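Local structure of EmGH1 (Erythrobacter marinus, 5Z87) at residues A[145-158]-A[193-207]. The protein probably hydrolyses beta-glucosidic bonds as a glycoside hydrolase of family 3. Numbering follows the deposited sequence.
Sequences QAMAMACAFRPDMV and SEETWGEDPHVVTVS
Met147 N, in the first turn of helix 146-150, donates to Glu194 O (3.0 Å) in the 3-10 segment 193-195. This joins two neighbouring connections of the TIM-barrel-type N-terminal domain: segment 145-158 comes after strand 126-129, and segment 193-207 comes after strand 176-177. From the N-cap of helix 146-150, Gln145 NE2 donates to the anti lone pair of Glu194 OE1 (2.9 Å), with the amide and carboxylate planes turned 72° apart. Gly451 binds both groups: its O accepts from Gln145 NE2 and its N donates to Glu194 OE1. Gln145 OE1 takes Ala146 N, so both ends of the amide are held.

Trp197 is the apolar centre of the contact. Ala146 O lies over one face of its indole and Ser207 CB over the opposite face, both offset toward the rim. Ala150 CB packs against Trp197 CE3 at 3.4 Å, and Met149 CB approaches CH2. Val158 and Trp197 come from opposite directions, Val158 CG2 meeting CZ3. Farther along, Phe153 CE2 meets Val203 CG2, and Pro155 packs on Val206 CG1.

The Met147 chain is extended to SD and bends at chi3 (-85°). Met147 CE thus lies 3.3 Å from Ser193 O and 3.4 Å from Thr196 OG1, whose hydroxyl donates to that same Ser193 O.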
ATOM      1  N   GLN A 145     -11.915 -16.578 -18.323  1.00 22.22           N
ATOM      2  CA  GLN A 145     -11.375 -16.424 -16.982  1.00 20.36           C
ATOM      3  C   GLN A 145     -12.306 -15.561 -16.123  1.00 21.01           C
ATOM      4  O   GLN A 145     -13.174 -14.841 -16.625  1.00 20.61           O
ATOM      5  CB  GLN A 145      -9.966 -15.833 -17.062  1.00 20.90           C
ATOM      6  CG  GLN A 145      -9.215 -15.711 -15.738  1.00 23.50           C
ATOM      7  CD  GLN A 145      -9.097 -17.038 -14.993  1.00 22.27           C
ATOM      8  OE1 GLN A 145     -10.086 -17.580 -14.485  1.00 24.32           O
ATOM      9  NE2 GLN A 145      -7.879 -17.547 -14.901  1.00 18.91           N
ATOM     10  N   ALA A 146     -12.133 -15.655 -14.802  1.00 18.81           N
ATOM     11  CA  ALA A 146     -13.076 -15.017 -13.884  1.00 19.22           C
ATOM     12  C   ALA A 146     -13.146 -13.494 -14.098  1.00 18.82           C
ATOM     13  O   ALA A 146     -14.237 -12.912 -14.173  1.00 13.80           O
ATOM     14  CB  ALA A 146     -12.701 -15.372 -12.441  1.00 16.48           C
ATOM     15  N   MET A 147     -11.994 -12.830 -14.224  1.00 18.14           N
ATOM     16  CA  MET A 147     -12.022 -11.381 -14.448  1.00 18.29           C
ATOM     17  C   MET A 147     -12.656 -11.031 -15.792  1.00 18.77           C
ATOM     18  O   MET A 147     -13.388 -10.040 -15.896  1.00 23.56           O
ATOM     19  CB  MET A 147     -10.617 -10.786 -14.369  1.00 18.68           C
ATOM     20  CG  MET A 147     -10.623  -9.248 -14.421  1.00 19.45           C
ATOM     21  SD  MET A 147      -9.139  -8.575 -13.670  1.00 27.11           S
ATOM     22  CE  MET A 147      -9.588  -8.513 -11.934  1.00 15.95           C
ATOM     23  N   ALA A 148     -12.392 -11.828 -16.831  1.00 17.25           N
ATOM     24  CA  ALA A 148     -13.081 -11.629 -18.105  1.00 18.89           C
ATOM     25  C   ALA A 148     -14.589 -11.697 -17.922  1.00 18.20           C
ATOM     26  O   ALA A 148     -15.328 -10.803 -18.360  1.00 22.82           O
ATOM     27  CB  ALA A 148     -12.622 -12.674 -19.125  1.00 19.95           C
ATOM     28  N   MET A 149     -15.066 -12.741 -17.253  1.00 19.97           N
ATOM     29  CA  MET A 149     -16.507 -12.898 -17.084  1.00 19.48           C
ATOM     30  C   MET A 149     -17.096 -11.772 -16.253  1.00 21.69           C
ATOM     31  O   MET A 149     -18.275 -11.424 -16.423  1.00 23.75           O
ATOM     32  CB  MET A 149     -16.819 -14.248 -16.449  1.00 19.18           C
ATOM     33  CG  MET A 149     -16.529 -15.447 -17.357  1.00 22.41           C
ATOM     34  SD  MET A 149     -17.361 -16.921 -16.729  1.00 25.83           S
ATOM     35  CE  MET A 149     -16.228 -17.468 -15.467  1.00 16.47           C
ATOM     36  N   ALA A 150     -16.301 -11.194 -15.343  1.00 18.10           N
ATOM     37  CA  ALA A 150     -16.785 -10.049 -14.573  1.00 17.71           C
ATOM     38  C   ALA A 150     -17.085  -8.855 -15.470  1.00 20.49           C
ATOM     39  O   ALA A 150     -17.899  -7.995 -15.102  1.00 21.98           O
ATOM     40  CB  ALA A 150     -15.762  -9.653 -13.499  1.00 16.66           C
ATOM     41  N   CYS A 151     -16.420  -8.764 -16.636  1.00 18.32           N
ATOM     42  CA  CYS A 151     -16.666  -7.637 -17.530  1.00 19.26           C
ATOM     43  C   CYS A 151     -18.034  -7.708 -18.159  1.00 16.48           C
ATOM     44  O   CYS A 151     -18.521  -6.693 -18.664  1.00 19.92           O
ATOM     45  CB  CYS A 151     -15.641  -7.562 -18.661  1.00 16.41           C
ATOM     46  SG  CYS A 151     -13.933  -7.498 -18.194  1.00 18.01           S
ATOM     47  N   ALA A 152     -18.660  -8.884 -18.139  1.00 18.80           N
ATOM     48  CA  ALA A 152     -19.930  -9.066 -18.829  1.00 21.04           C
ATOM     49  C   ALA A 152     -21.083  -8.404 -18.092  1.00 18.72           C
ATOM     50  O   ALA A 152     -22.085  -8.038 -18.722  1.00 24.27           O
ATOM     51  CB  ALA A 152     -20.211 -10.557 -19.015  1.00 20.27           C
ATOM     52  N   PHE A 153     -20.971  -8.246 -16.772  1.00 15.58           N
ATOM     53  CA  PHE A 153     -22.087  -7.750 -15.950  1.00 14.98           C
ATOM     54  C   PHE A 153     -23.377  -8.515 -16.261  1.00 23.51           C
ATOM     55  O   PHE A 153     -24.461  -7.938 -16.384  1.00 18.68           O
ATOM     56  CB  PHE A 153     -22.262  -6.234 -16.112  1.00 16.80           C
ATOM     57  CG  PHE A 153     -21.184  -5.442 -15.411  1.00 20.32           C
ATOM     58  CD1 PHE A 153     -19.904  -5.361 -15.954  1.00 18.23           C
ATOM     59  CD2 PHE A 153     -21.431  -4.829 -14.185  1.00 18.35           C
ATOM     60  CE1 PHE A 153     -18.876  -4.660 -15.305  1.00 19.41           C
ATOM     61  CE2 PHE A 153     -20.421  -4.122 -13.517  1.00 19.02           C
ATOM     62  CZ  PHE A 153     -19.133  -4.040 -14.081  1.00 22.52           C
ATOM     63  N   ARG A 154     -23.248  -9.841 -16.383  1.00 17.14           N
ATOM     64  CA  ARG A 154     -24.367 -10.746 -16.657  1.00 24.76           C
ATOM     65  C   ARG A 154     -24.354 -11.860 -15.616  1.00 27.75           C
ATOM     66  O   ARG A 154     -23.949 -12.993 -15.907  1.00 25.05           O
ATOM     67  CB  ARG A 154     -24.277 -11.339 -18.068  1.00 26.85           C
ATOM     68  CG  ARG A 154     -24.563 -10.366 -19.204  1.00 25.31           C
ATOM     69  CD  ARG A 154     -26.009  -9.923 -19.179  1.00 28.77           C
ATOM     70  NE  ARG A 154     -26.921 -11.052 -19.353  1.00 35.68           N
ATOM     71  CZ  ARG A 154     -27.240 -11.588 -20.527  1.00 37.39           C
ATOM     72  NH1 ARG A 154     -26.729 -11.101 -21.655  1.00 28.58           N
ATOM     73  NH2 ARG A 154     -28.079 -12.611 -20.573  1.00 36.58           N
ATOM     74  N   PRO A 155     -24.760 -11.569 -14.380  1.00 25.78           N
ATOM     75  CA  PRO A 155     -24.736 -12.633 -13.364  1.00 25.57           C
ATOM     76  C   PRO A 155     -25.669 -13.787 -13.695  1.00 28.99           C
ATOM     77  O   PRO A 155     -25.397 -14.923 -13.285  1.00 23.82           O
ATOM     78  CB  PRO A 155     -25.134 -11.906 -12.071  1.00 26.68           C
ATOM     79  CG  PRO A 155     -25.674 -10.569 -12.496  1.00 29.71           C
ATOM     80  CD  PRO A 155     -25.054 -10.244 -13.805  1.00 26.49           C
ATOM     81  N   ASP A 156     -26.741 -13.538 -14.454  1.00 25.92           N
ATOM     82  CA  ASP A 156     -27.600 -14.628 -14.909  1.00 25.89           C
ATOM     83  C   ASP A 156     -26.818 -15.620 -15.759  1.00 30.36           C
ATOM     84  O   ASP A 156     -27.000 -16.837 -15.633  1.00 29.17           O
ATOM     85  CB  ASP A 156     -28.800 -14.075 -15.688  1.00 27.37           C
ATOM     86  CG  ASP A 156     -28.387 -13.255 -16.925  1.00 32.04           C
ATOM     87  OD1 ASP A 156     -27.286 -12.658 -16.946  1.00 31.99           O
ATOM     88  OD2 ASP A 156     -29.174 -13.206 -17.886  1.00 39.87           O
ATOM     89  N   MET A 157     -25.922 -15.128 -16.614  1.00 21.32           N
ATOM     90  CA  MET A 157     -25.127 -16.065 -17.395  1.00 23.29           C
ATOM     91  C   MET A 157     -24.015 -16.694 -16.567  1.00 29.25           C
ATOM     92  O   MET A 157     -23.604 -17.830 -16.849  1.00 23.90           O
ATOM     93  CB  MET A 157     -24.561 -15.367 -18.626  1.00 26.74           C
ATOM     94  CG  MET A 157     -25.621 -15.030 -19.667  1.00 27.72           C
ATOM     95  SD  MET A 157     -24.909 -14.200 -21.104  1.00 36.16           S
ATOM     96  CE  MET A 157     -23.665 -15.377 -21.633  1.00 24.35           C
ATOM     97  N   VAL A 158     -23.517 -15.975 -15.551  1.00 23.09           N
ATOM     98  CA  VAL A 158     -22.535 -16.550 -14.633  1.00 26.58           C
ATOM     99  C   VAL A 158     -23.104 -17.797 -13.964  1.00 23.10           C
ATOM    100  O   VAL A 158     -22.437 -18.837 -13.879  1.00 20.61           O
ATOM    101  CB  VAL A 158     -22.096 -15.506 -13.588  1.00 28.48           C
ATOM    102  CG1 VAL A 158     -21.260 -16.159 -12.505  1.00 20.05           C
ATOM    103  CG2 VAL A 158     -21.324 -14.368 -14.249  1.00 22.65           C
ATOM    104  N   SER A 193      -4.620 -11.655  -9.836  1.00 14.75           N
ATOM    105  CA  SER A 193      -5.719 -10.738 -10.132  1.00 18.23           C
ATOM    106  C   SER A 193      -6.797 -11.379 -11.016  1.00 19.97           C
ATOM    107  O   SER A 193      -7.998 -11.208 -10.765  1.00 15.29           O
ATOM    108  CB  SER A 193      -5.179  -9.471 -10.803  1.00 14.40           C
ATOM    109  OG  SER A 193      -4.261  -8.790  -9.963  1.00 17.64           O
ATOM    110  N   GLU A 194      -6.386 -12.116 -12.055  1.00 13.58           N
ATOM    111  CA  GLU A 194      -7.356 -12.640 -13.019  1.00 19.19           C
ATOM    112  C   GLU A 194      -8.362 -13.602 -12.391  1.00 19.93           C
ATOM    113  O   GLU A 194      -9.451 -13.794 -12.948  1.00 18.10           O
ATOM    114  CB  GLU A 194      -6.617 -13.347 -14.143  1.00 23.89           C
ATOM    115  CG  GLU A 194      -5.908 -14.601 -13.653  1.00 22.30           C
ATOM    116  CD  GLU A 194      -5.001 -15.203 -14.700  1.00 24.51           C
ATOM    117  OE1 GLU A 194      -5.414 -16.161 -15.383  1.00 26.36           O
ATOM    118  OE2 GLU A 194      -3.873 -14.705 -14.841  1.00 27.30           O
ATOM    119  N   GLU A 195      -8.027 -14.209 -11.248  1.00 17.48           N
ATOM    120  CA  GLU A 195      -8.943 -15.134 -10.597  1.00 19.69           C
ATOM    121  C   GLU A 195     -10.105 -14.441  -9.907  1.00 24.99           C
ATOM    122  O   GLU A 195     -11.054 -15.134  -9.506  1.00 20.01           O
ATOM    123  CB  GLU A 195      -8.217 -15.972  -9.553  1.00 16.85           C
ATOM    124  CG  GLU A 195      -6.977 -16.638 -10.038  1.00 20.77           C
ATOM    125  CD  GLU A 195      -6.384 -17.505  -8.948  1.00 29.46           C
ATOM    126  OE1 GLU A 195      -5.181 -17.843  -9.050  1.00 25.24           O
ATOM    127  OE2 GLU A 195      -7.135 -17.816  -7.981  1.00 21.90           O
ATOM    128  N   THR A 196     -10.048 -13.113  -9.747  1.00 18.41           N
ATOM    129  CA  THR A 196     -11.046 -12.369  -9.000  1.00 16.59           C
ATOM    130  C   THR A 196     -12.054 -11.741  -9.945  1.00 17.96           C
ATOM    131  O   THR A 196     -11.866 -11.703 -11.159  1.00 19.90           O
ATOM    132  CB  THR A 196     -10.404 -11.261  -8.157  1.00 20.49           C
ATOM    133  OG1 THR A 196      -9.997 -10.178  -9.018  1.00 14.05           O
ATOM    134  CG2 THR A 196      -9.240 -11.796  -7.383  1.00  9.85           C
ATOM    135  N   TRP A 197     -13.115 -11.201  -9.353  1.00 16.80           N
ATOM    136  CA  TRP A 197     -14.152 -10.491 -10.084  1.00 17.19           C
ATOM    137  C   TRP A 197     -13.999  -8.977  -9.976  1.00 15.69           C
ATOM    138  O   TRP A 197     -14.964  -8.235 -10.169  1.00 20.73           O
ATOM    139  CB  TRP A 197     -15.527 -10.971  -9.609  1.00 15.23           C
ATOM    140  CG  TRP A 197     -15.696 -12.438  -9.993  1.00 19.65           C
ATOM    141  CD1 TRP A 197     -15.077 -13.506  -9.413  1.00 14.80           C
ATOM    142  CD2 TRP A 197     -16.450 -12.968 -11.099  1.00 21.00           C
ATOM    143  NE1 TRP A 197     -15.418 -14.666 -10.063  1.00 18.65           N
ATOM    144  CE2 TRP A 197     -16.270 -14.367 -11.093  1.00 21.90           C
ATOM    145  CE3 TRP A 197     -17.287 -12.398 -12.072  1.00 19.54           C
ATOM    146  CZ2 TRP A 197     -16.890 -15.208 -12.031  1.00 20.71           C
ATOM    147  CZ3 TRP A 197     -17.908 -13.235 -12.991  1.00 21.25           C
ATOM    148  CH2 TRP A 197     -17.702 -14.623 -12.965  1.00 20.54           C
ATOM    149  N   GLY A 198     -12.802  -8.502  -9.697  1.00 21.30           N
ATOM    150  CA  GLY A 198     -12.535  -7.088  -9.794  1.00 20.95           C
ATOM    151  C   GLY A 198     -12.328  -6.440  -8.444  1.00 18.98           C
ATOM    152  O   GLY A 198     -12.072  -7.097  -7.432  1.00 16.06           O
ATOM    153  N   GLU A 199     -12.450  -5.112  -8.442  1.00 16.33           N
ATOM    154  CA  GLU A 199     -12.216  -4.306  -7.256  1.00 20.04           C
ATOM    155  C   GLU A 199     -13.492  -3.950  -6.494  1.00 15.07           C
ATOM    156  O   GLU A 199     -13.403  -3.477  -5.357  1.00 16.59           O
ATOM    157  CB  GLU A 199     -11.484  -3.005  -7.651  1.00 16.87           C
ATOM    158  CG  GLU A 199     -12.356  -1.964  -8.380  1.00 15.00           C
ATOM    159  CD  GLU A 199     -11.550  -0.776  -8.944  1.00 18.81           C
ATOM    160  OE1 GLU A 199     -10.380  -0.981  -9.337  1.00 17.12           O
ATOM    161  OE2 GLU A 199     -12.097   0.354  -9.000  1.00 16.82           O
ATOM    162  N   ASP A 200     -14.645  -4.129  -7.078  1.00 13.74           N
ATOM    163  CA  ASP A 200     -15.825  -3.546  -6.437  1.00 24.53           C
ATOM    164  C   ASP A 200     -16.514  -4.556  -5.522  1.00 20.38           C
ATOM    165  O   ASP A 200     -16.813  -5.673  -5.960  1.00 18.38           O
ATOM    166  CB  ASP A 200     -16.821  -3.068  -7.470  1.00 16.33           C
ATOM    167  CG  ASP A 200     -18.062  -2.500  -6.832  1.00 21.17           C
ATOM    168  OD1 ASP A 200     -17.926  -1.546  -6.039  1.00 20.92           O
ATOM    169  OD2 ASP A 200     -19.163  -3.008  -7.109  1.00 19.93           O
ATOM    170  N   PRO A 201     -16.815  -4.183  -4.268  1.00 25.40           N
ATOM    171  CA  PRO A 201     -17.497  -5.135  -3.370  1.00 16.98           C
ATOM    172  C   PRO A 201     -18.858  -5.573  -3.876  1.00 24.42           C
ATOM    173  O   PRO A 201     -19.199  -6.761  -3.759  1.00 19.25           O
ATOM    174  CB  PRO A 201     -17.592  -4.359  -2.052  1.00 22.18           C
ATOM    175  CG  PRO A 201     -16.422  -3.392  -2.105  1.00 18.60           C
ATOM    176  CD  PRO A 201     -16.401  -2.957  -3.556  1.00 22.37           C
ATOM    177  N   HIS A 202     -19.641  -4.666  -4.465  1.00 19.80           N
ATOM    178  CA  HIS A 202     -20.966  -5.071  -4.935  1.00 19.38           C
ATOM    179  C   HIS A 202     -20.871  -6.076  -6.079  1.00 20.88           C
ATOM    180  O   HIS A 202     -21.588  -7.084  -6.085  1.00 21.59           O
ATOM    181  CB  HIS A 202     -21.784  -3.853  -5.365  1.00 20.60           C
ATOM    182  CG  HIS A 202     -23.112  -4.206  -5.958  1.00 25.86           C
ATOM    183  ND1 HIS A 202     -24.214  -4.512  -5.186  1.00 29.80           N
ATOM    184  CD2 HIS A 202     -23.510  -4.327  -7.249  1.00 24.54           C
ATOM    185  CE1 HIS A 202     -25.238  -4.790  -5.975  1.00 23.70           C
ATOM    186  NE2 HIS A 202     -24.839  -4.684  -7.231  1.00 26.17           N
ATOM    187  N   VAL A 203     -19.987  -5.823  -7.049  1.00 21.49           N
ATOM    188  CA  VAL A 203     -19.823  -6.735  -8.177  1.00 21.29           C
ATOM    189  C   VAL A 203     -19.347  -8.102  -7.698  1.00 21.30           C
ATOM    190  O   VAL A 203     -19.877  -9.143  -8.112  1.00 23.63           O
ATOM    191  CB  VAL A 203     -18.858  -6.135  -9.223  1.00 18.21           C
ATOM    192  CG1 VAL A 203     -18.292  -7.232 -10.122  1.00 16.44           C
ATOM    193  CG2 VAL A 203     -19.561  -5.043 -10.048  1.00 12.33           C
ATOM    194  N   VAL A 204     -18.335  -8.126  -6.827  1.00 19.28           N
ATOM    195  CA  VAL A 204     -17.810  -9.407  -6.360  1.00 18.69           C
ATOM    196  C   VAL A 204     -18.856 -10.139  -5.526  1.00 18.23           C
ATOM    197  O   VAL A 204     -18.954 -11.371  -5.580  1.00 19.81           O
ATOM    198  CB  VAL A 204     -16.496  -9.191  -5.582  1.00 20.39           C
ATOM    199  CG1 VAL A 204     -16.005 -10.485  -4.980  1.00 17.88           C
ATOM    200  CG2 VAL A 204     -15.433  -8.626  -6.491  1.00 23.36           C
ATOM    201  N   THR A 205     -19.683  -9.395  -4.790  1.00 16.57           N
ATOM    202  CA  THR A 205     -20.754  -9.993  -3.997  1.00 21.22           C
ATOM    203  C   THR A 205     -21.833 -10.584  -4.895  1.00 26.27           C
ATOM    204  O   THR A 205     -22.289 -11.716  -4.683  1.00 21.96           O
ATOM    205  CB  THR A 205     -21.341  -8.938  -3.058  1.00 19.34           C
ATOM    206  OG1 THR A 205     -20.356  -8.602  -2.075  1.00 18.17           O
ATOM    207  CG2 THR A 205     -22.608  -9.438  -2.366  1.00 19.95           C
ATOM    208  N   VAL A 206     -22.241  -9.829  -5.915  1.00 23.00           N
ATOM    209  CA  VAL A 206     -23.244 -10.321  -6.850  1.00 19.67           C
ATOM    210  C   VAL A 206     -22.711 -11.532  -7.598  1.00 23.66           C
ATOM    211  O   VAL A 206     -23.413 -12.535  -7.772  1.00 27.16           O
ATOM    212  CB  VAL A 206     -23.660  -9.193  -7.809  1.00 28.73           C
ATOM    213  CG1 VAL A 206     -24.373  -9.765  -9.016  1.00 26.03           C
ATOM    214  CG2 VAL A 206     -24.528  -8.173  -7.074  1.00 22.31           C
ATOM    215  N   SER A 207     -21.450 -11.472  -8.020  1.00 20.43           N
ATOM    216  CA  SER A 207     -20.858 -12.604  -8.714  1.00 22.04           C
ATOM    217  C   SER A 207     -20.735 -13.815  -7.797  1.00 23.68           C
ATOM    218  O   SER A 207     -21.033 -14.939  -8.214  1.00 24.36           O
ATOM    219  CB  SER A 207     -19.493 -12.216  -9.277  1.00 16.71           C
ATOM    220  OG  SER A 207     -19.585 -11.018 -10.029  1.00 23.01           O
TER